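Fructose 1-phosphate kinase (Staphylococcus aureus, PDB 2JG5) probably phosphorylates fructose 1-phosphate with ATP to give fructose 1,6-bisphosphate, as a PfkB-family sugar kinase, and may act on tagatose 6-phosphate as well. Local coordinates at residues G36-N41 and V159-K164; V45-D50 and N73-S78. One frame throughout, in Å; residues are numbered along the deposited sequence.

Contact 1 (G36-N41 and V159-K164)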
loop_
_atom_site.group_PDB
_atom_site.type_symbol
_atom_site.label_atom_id
_atom_site.label_comp_id
_atom_site.label_asym_id
_atom_site.label_seq_id
_atom_site.Cartn_x
_atom_site.Cartn_y
_atom_site.Cartn_z
ATOM N N GLY A 36 10.986 5.038 2.856
ATOM C CA GLY A 36 11.405 5.341 4.222
ATOM C C GLY A 36 12.263 4.268 4.862
ATOM O O GLY A 36 12.438 3.181 4.318
ATOM N N GLY A 37 12.770 4.582 6.050
ATOM C CA GLY A 37 13.703 3.733 6.767
ATOM C C GLY A 37 14.918 4.563 7.095
ATOM O O GLY A 37 15.286 5.463 6.336
ATOM N N LYS A 38 15.550 4.262 8.224
ATOM C CA LYS A 38 16.638 5.109 8.738
ATOM C C LYS A 38 17.836 5.166 7.781
ATOM O O LYS A 38 18.211 6.248 7.325
ATOM C CB LYS A 38 17.039 4.698 10.164
ATOM C CG LYS A 38 16.016 5.132 11.223
ATOM C CD LYS A 38 16.380 4.694 12.645
ATOM C CE LYS A 38 17.547 5.497 13.221
ATOM N NZ LYS A 38 17.226 6.945 13.432
ATOM N N GLY A 39 18.396 4.002 7.450
ATOM C CA GLY A 39 19.513 3.921 6.509
ATOM C C GLY A 39 19.193 4.530 5.157
ATOM O O GLY A 39 20.036 5.191 4.552
ATOM N N ILE A 40 17.960 4.343 4.698
ATOM C CA ILE A 40 17.504 4.960 3.448
ATOM C C ILE A 40 17.537 6.489 3.541
ATOM O O ILE A 40 18.019 7.168 2.622
ATOM C CB ILE A 40 16.116 4.444 3.037
ATOM C CG1 ILE A 40 16.226 2.999 2.549
ATOM C CG2 ILE A 40 15.489 5.330 1.951
ATOM C CD1 ILE A 40 14.863 2.363 2.236
ATOM N N ASN A 41 17.048 7.021 4.660
ATOM C CA ASN A 41 17.061 8.455 4.900
ATOM C C ASN A 41 18.500 8.988 4.940
ATOM O O ASN A 41 18.795 10.043 4.377
ATOM C CB ASN A 41 16.297 8.795 6.186
ATOM C CG ASN A 41 14.771 8.864 5.982
ATOM O OD1 ASN A 41 14.242 8.603 4.889
ATOM N ND2 ASN A 41 14.061 9.235 7.043
ATOM N N VAL A 159 29.341 2.774 11.681
ATOM C CA VAL A 159 28.514 3.832 12.262
ATOM C C VAL A 159 27.159 3.262 12.675
ATOM O O VAL A 159 26.478 2.606 11.882
ATOM C CB VAL A 159 28.305 4.968 11.256
ATOM C CG1 VAL A 159 27.402 6.027 11.833
ATOM C CG2 VAL A 159 29.653 5.555 10.821
ATOM N N VAL A 160 26.771 3.503 13.920
ATOM C CA VAL A 160 25.531 2.954 14.435
ATOM C C VAL A 160 24.605 4.035 14.978
ATOM O O VAL A 160 25.017 4.899 15.763
ATOM C CB VAL A 160 25.802 1.884 15.527
ATOM C CG1 VAL A 160 24.509 1.483 16.245
ATOM C CG2 VAL A 160 26.482 0.674 14.919
ATOM N N ASP A 161 23.351 3.970 14.540
ATOM C CA ASP A 161 22.273 4.763 15.108
ATOM C C ASP A 161 21.121 3.812 15.457
ATOM O O ASP A 161 20.314 3.442 14.603
ATOM C CB ASP A 161 21.853 5.858 14.129
ATOM C CG ASP A 161 20.753 6.744 14.669
ATOM O OD1 ASP A 161 20.544 6.788 15.901
ATOM O OD2 ASP A 161 20.091 7.412 13.844
ATOM N N ALA A 162 21.070 3.403 16.720
ATOM C CA ALA A 162 20.123 2.382 17.173
ATOM C C ALA A 162 19.639 2.636 18.607
ATOM O O ALA A 162 20.090 3.574 19.254
ATOM C CB ALA A 162 20.763 0.981 17.050
ATOM N N GLU A 163 18.718 1.802 19.089
ATOM C CA GLU A 163 18.274 1.833 20.483
ATOM C C GLU A 163 19.468 1.545 21.387
ATOM O O GLU A 163 20.446 0.914 20.948
ATOM C CB GLU A 163 17.187 0.782 20.730
ATOM C CG GLU A 163 15.899 0.948 19.913
ATOM C CD GLU A 163 15.148 -0.382 19.723
ATOM O OE1 GLU A 163 14.986 -0.828 18.560
ATOM O OE2 GLU A 163 14.728 -0.992 20.739
ATOM N N LYS A 164 19.379 1.995 22.640
ATOM C CA LYS A 164 20.512 1.962 23.578
ATOM C C LYS A 164 21.269 0.628 23.652
ATOM O O LYS A 164 22.497 0.620 23.503
ATOM C CB LYS A 164 20.114 2.460 24.980
ATOM C CG LYS A 164 19.058 1.625 25.707
ATOM C CD LYS A 164 18.591 2.288 27.012
ATOM C CE LYS A 164 17.323 3.133 26.818
ATOM N NZ LYS A 164 16.103 2.299 26.583
#
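K38 and D161 form a salt bridge between the first turn of helix 38-48 and the C-terminal end of strand 157-161, within the ribokinase-like fold of the PfkB sugar kinases. K38 belongs to the Gly-Gly-Lys-Gly run that is a signature of this family, and D161 closes a strand of the central parallel sheet. The two backbones stay well apart, CA of K38 lying 8.5 Å from CA of D161, and the two side chains, mainly the long lysine, span the distance. K38 leaves the helix with CG opposite the carbonyl carbon and continues straight through CD, then turns twice near its end (chi3 73°, chi4 66°). These turns fold the ammonium back beside the aspartate, and the two side chains cross nearly at right angles. CE of K38 also reaches D161, 3.2 Å from its OD2 and 3.7 Å from its backbone O.

At the helix start G37 is the N-cap, and its O accepts the N-H of N41 at 2.9 Å, so the turn carrying K38 is tied at its base. K38 NZ has a second carboxylate partner, OD1 of D249 in helix 247-260, while ND2 of N41 hydrogen-bonds to OD2 of that same aspartate. D249 belongs to the Gly-x-Gly-Asp motif, which in PfkB kinases supplies the presumed catalytic base, and these bonds probably help to place it. D161 is buried, and its side chain touches A132 of the neighbouring strand 128-132 and V252 of helix 247-260.

The bridge is one-sided. NZ of K38 lies 2.9 Å from OD2 of D161 but 4.1 Å from its OD1, and it meets OD2 from above the carboxylate plane, 50° out of it.

Contact 2 (V45-D50 and N73-S78)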
loop_
_atom_site.group_PDB
_atom_site.type_symbol
_atom_site.label_atom_id
_atom_site.label_comp_id
_atom_site.label_asym_id
_atom_site.label_seq_id
_atom_site.Cartn_x
_atom_site.Cartn_y
_atom_site.Cartn_z
ATOM N N VAL A 45 19.981 11.920 2.567
ATOM C CA VAL A 45 20.686 13.135 2.981
ATOM C C VAL A 45 22.123 13.163 2.445
ATOM O O VAL A 45 22.589 14.206 1.985
ATOM C CB VAL A 45 20.648 13.370 4.513
ATOM C CG1 VAL A 45 21.284 14.715 4.865
ATOM C CG2 VAL A 45 19.215 13.333 5.020
ATOM N N LEU A 46 22.809 12.022 2.475
ATOM C CA LEU A 46 24.150 11.959 1.897
ATOM C C LEU A 46 24.063 12.419 0.450
ATOM O O LEU A 46 24.897 13.204 0.005
ATOM C CB LEU A 46 24.769 10.558 1.991
ATOM C CG LEU A 46 25.291 10.024 3.334
ATOM C CD1 LEU A 46 25.637 8.540 3.226
ATOM C CD2 LEU A 46 26.498 10.820 3.878
ATOM N N LYS A 47 23.024 11.963 -0.260
ATOM C CA LYS A 47 22.803 12.347 -1.665
ATOM C C LYS A 47 22.609 13.846 -1.882
ATOM O O LYS A 47 23.237 14.429 -2.772
ATOM C CB LYS A 47 21.624 11.579 -2.273
ATOM C CG LYS A 47 21.502 11.748 -3.782
ATOM C CD LYS A 47 22.743 11.211 -4.490
ATOM C CE LYS A 47 22.883 11.774 -5.900
ATOM N NZ LYS A 47 23.975 11.057 -6.614
ATOM N N THR A 48 21.724 14.443 -1.080
ATOM C CA THR A 48 21.522 15.899 -1.003
ATOM C C THR A 48 22.862 16.642 -0.796
ATOM O O THR A 48 23.022 17.778 -1.227
ATOM C CB THR A 48 20.530 16.240 0.157
ATOM O OG1 THR A 48 19.266 15.593 -0.068
ATOM C CG2 THR A 48 20.293 17.714 0.284
ATOM N N LEU A 49 23.818 15.976 -0.150
ATOM C CA LEU A 49 25.123 16.559 0.145
ATOM C C LEU A 49 26.168 16.189 -0.891
ATOM O O LEU A 49 27.342 16.556 -0.753
ATOM C CB LEU A 49 25.602 16.140 1.543
ATOM C CG LEU A 49 24.761 16.610 2.741
ATOM C CD1 LEU A 49 25.120 15.808 3.993
ATOM C CD2 LEU A 49 24.929 18.108 2.981
ATOM N N ASP A 50 25.740 15.481 -1.934
ATOM C CA ASP A 50 26.621 15.088 -3.050
ATOM C C ASP A 50 27.575 13.959 -2.661
ATOM O O ASP A 50 28.732 13.943 -3.080
ATOM C CB ASP A 50 27.432 16.287 -3.588
ATOM C CG ASP A 50 26.576 17.306 -4.312
ATOM O OD1 ASP A 50 25.661 16.902 -5.063
ATOM O OD2 ASP A 50 26.835 18.521 -4.153
ATOM N N ASN A 73 15.724 6.456 -9.230
ATOM C CA ASN A 73 15.303 7.745 -9.782
ATOM C C ASN A 73 16.002 8.901 -9.093
ATOM O O ASN A 73 16.173 9.968 -9.679
ATOM C CB ASN A 73 13.789 7.933 -9.673
ATOM C CG ASN A 73 13.005 6.933 -10.512
ATOM O OD1 ASN A 73 13.562 6.207 -11.343
ATOM N ND2 ASN A 73 11.699 6.886 -10.283
ATOM N N SER A 74 16.403 8.673 -7.845
ATOM C CA SER A 74 17.126 9.658 -7.050
ATOM C C SER A 74 18.656 9.580 -7.252
ATOM O O SER A 74 19.409 10.353 -6.644
ATOM C CB SER A 74 16.777 9.469 -5.574
ATOM O OG SER A 74 16.888 10.689 -4.872
ATOM N N ALA A 75 19.099 8.658 -8.110
ATOM C CA ALA A 75 20.522 8.400 -8.358
ATOM C C ALA A 75 21.241 7.859 -7.114
ATOM O O ALA A 75 22.414 8.166 -6.869
ATOM C CB ALA A 75 21.230 9.648 -8.915
ATOM N N ILE A 76 20.523 7.062 -6.328
ATOM C CA ILE A 76 21.124 6.344 -5.212
ATOM C C ILE A 76 21.147 4.843 -5.527
ATOM O O ILE A 76 20.126 4.257 -5.901
ATOM C CB ILE A 76 20.419 6.648 -3.866
ATOM C CG1 ILE A 76 20.452 8.152 -3.581
ATOM C CG2 ILE A 76 21.091 5.890 -2.729
ATOM C CD1 ILE A 76 19.452 8.639 -2.561
ATOM N N GLN A 77 22.323 4.239 -5.397
ATOM C CA GLN A 77 22.494 2.813 -5.658
ATOM C C GLN A 77 21.956 1.997 -4.493
ATOM O O GLN A 77 21.873 2.493 -3.361
ATOM C CB GLN A 77 23.971 2.470 -5.902
ATOM C CG GLN A 77 24.607 3.200 -7.068
ATOM C CD GLN A 77 26.114 2.991 -7.130
ATOM O OE1 GLN A 77 26.903 3.907 -6.851
ATOM N NE2 GLN A 77 26.523 1.778 -7.495
ATOM N N SER A 78 21.577 0.755 -4.784
ATOM C CA SER A 78 21.112 -0.180 -3.777
ATOM C C SER A 78 21.486 -1.612 -4.148
ATOM O O SER A 78 21.638 -1.958 -5.322
ATOM C CB SER A 78 19.600 -0.051 -3.554
ATOM O OG SER A 78 18.857 -0.595 -4.638
#
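The methylenes of K47 lie along the side chain of I76, with CB of K47 3.7 Å from CD1 of I76 and CG of K47 3.8 Å from CG1 of I76. The two chains run past each other in opposite senses, so the lysine root packs on the isoleucine tip. K47 leaves helix 38-48 with CG trans to the backbone N (chi1 -170°) and bends once, at chi2 (62°). Beyond that bend it is extended, which carries its ammonium past I76 to the loop at A75. I76 sets CG1 beside its own backbone N (chi1 -58°), and this swings CD1 across to the helix although its CB is not aimed there.

The loop that the lysine reaches joins helix 61-73 to strand 77-82 and completes a beta-alpha-beta crossover of the parallel sheet, in which 77-82 lies between 58-59 and 54-56; Q77 pairs through its backbone with A55 of 54-56. A Schellman motif ends helix 61-73, with A75 at positive phi. The carbonyls of S74 and A75 both approach the lysine: CG of K47 is 3.8 Å from O of S74, and CD of K47 is 3.9 Å from O of A75. The helix of K47 ends likewise in a Schellman motif at D50, whose carboxylate forms a salt bridge with R288.

The polar end of K47 is held loosely. Its NZ makes a weak hydrogen bond to O of A75 at 3.3 Å and a long, weak ion pair with E52, while the methyl CB of A75 lies 3.8 Å from NZ.

How the contacts relate
Helix 38-48 serves both contacts, with its first turn in contact 1 and its last turn in contact 2; across from it stand the end of strand 157-161 in contact 1 and, in contact 2, the loop leading into strand 77-82 of the same sheet. The contact centres are about 16 Å apart. The centre of contact 1 lies about 3 Å from that of the chain, the centre of contact 2 about 15 Å. In each a lysine reaches across, but the chemistry differs: in contact 1 the ammonium meets the carboxylate of a buried aspartate, whereas in contact 2 the aliphatic part makes most of the contact and the ammonium adds only a weak hydrogen bond to a backbone carbonyl.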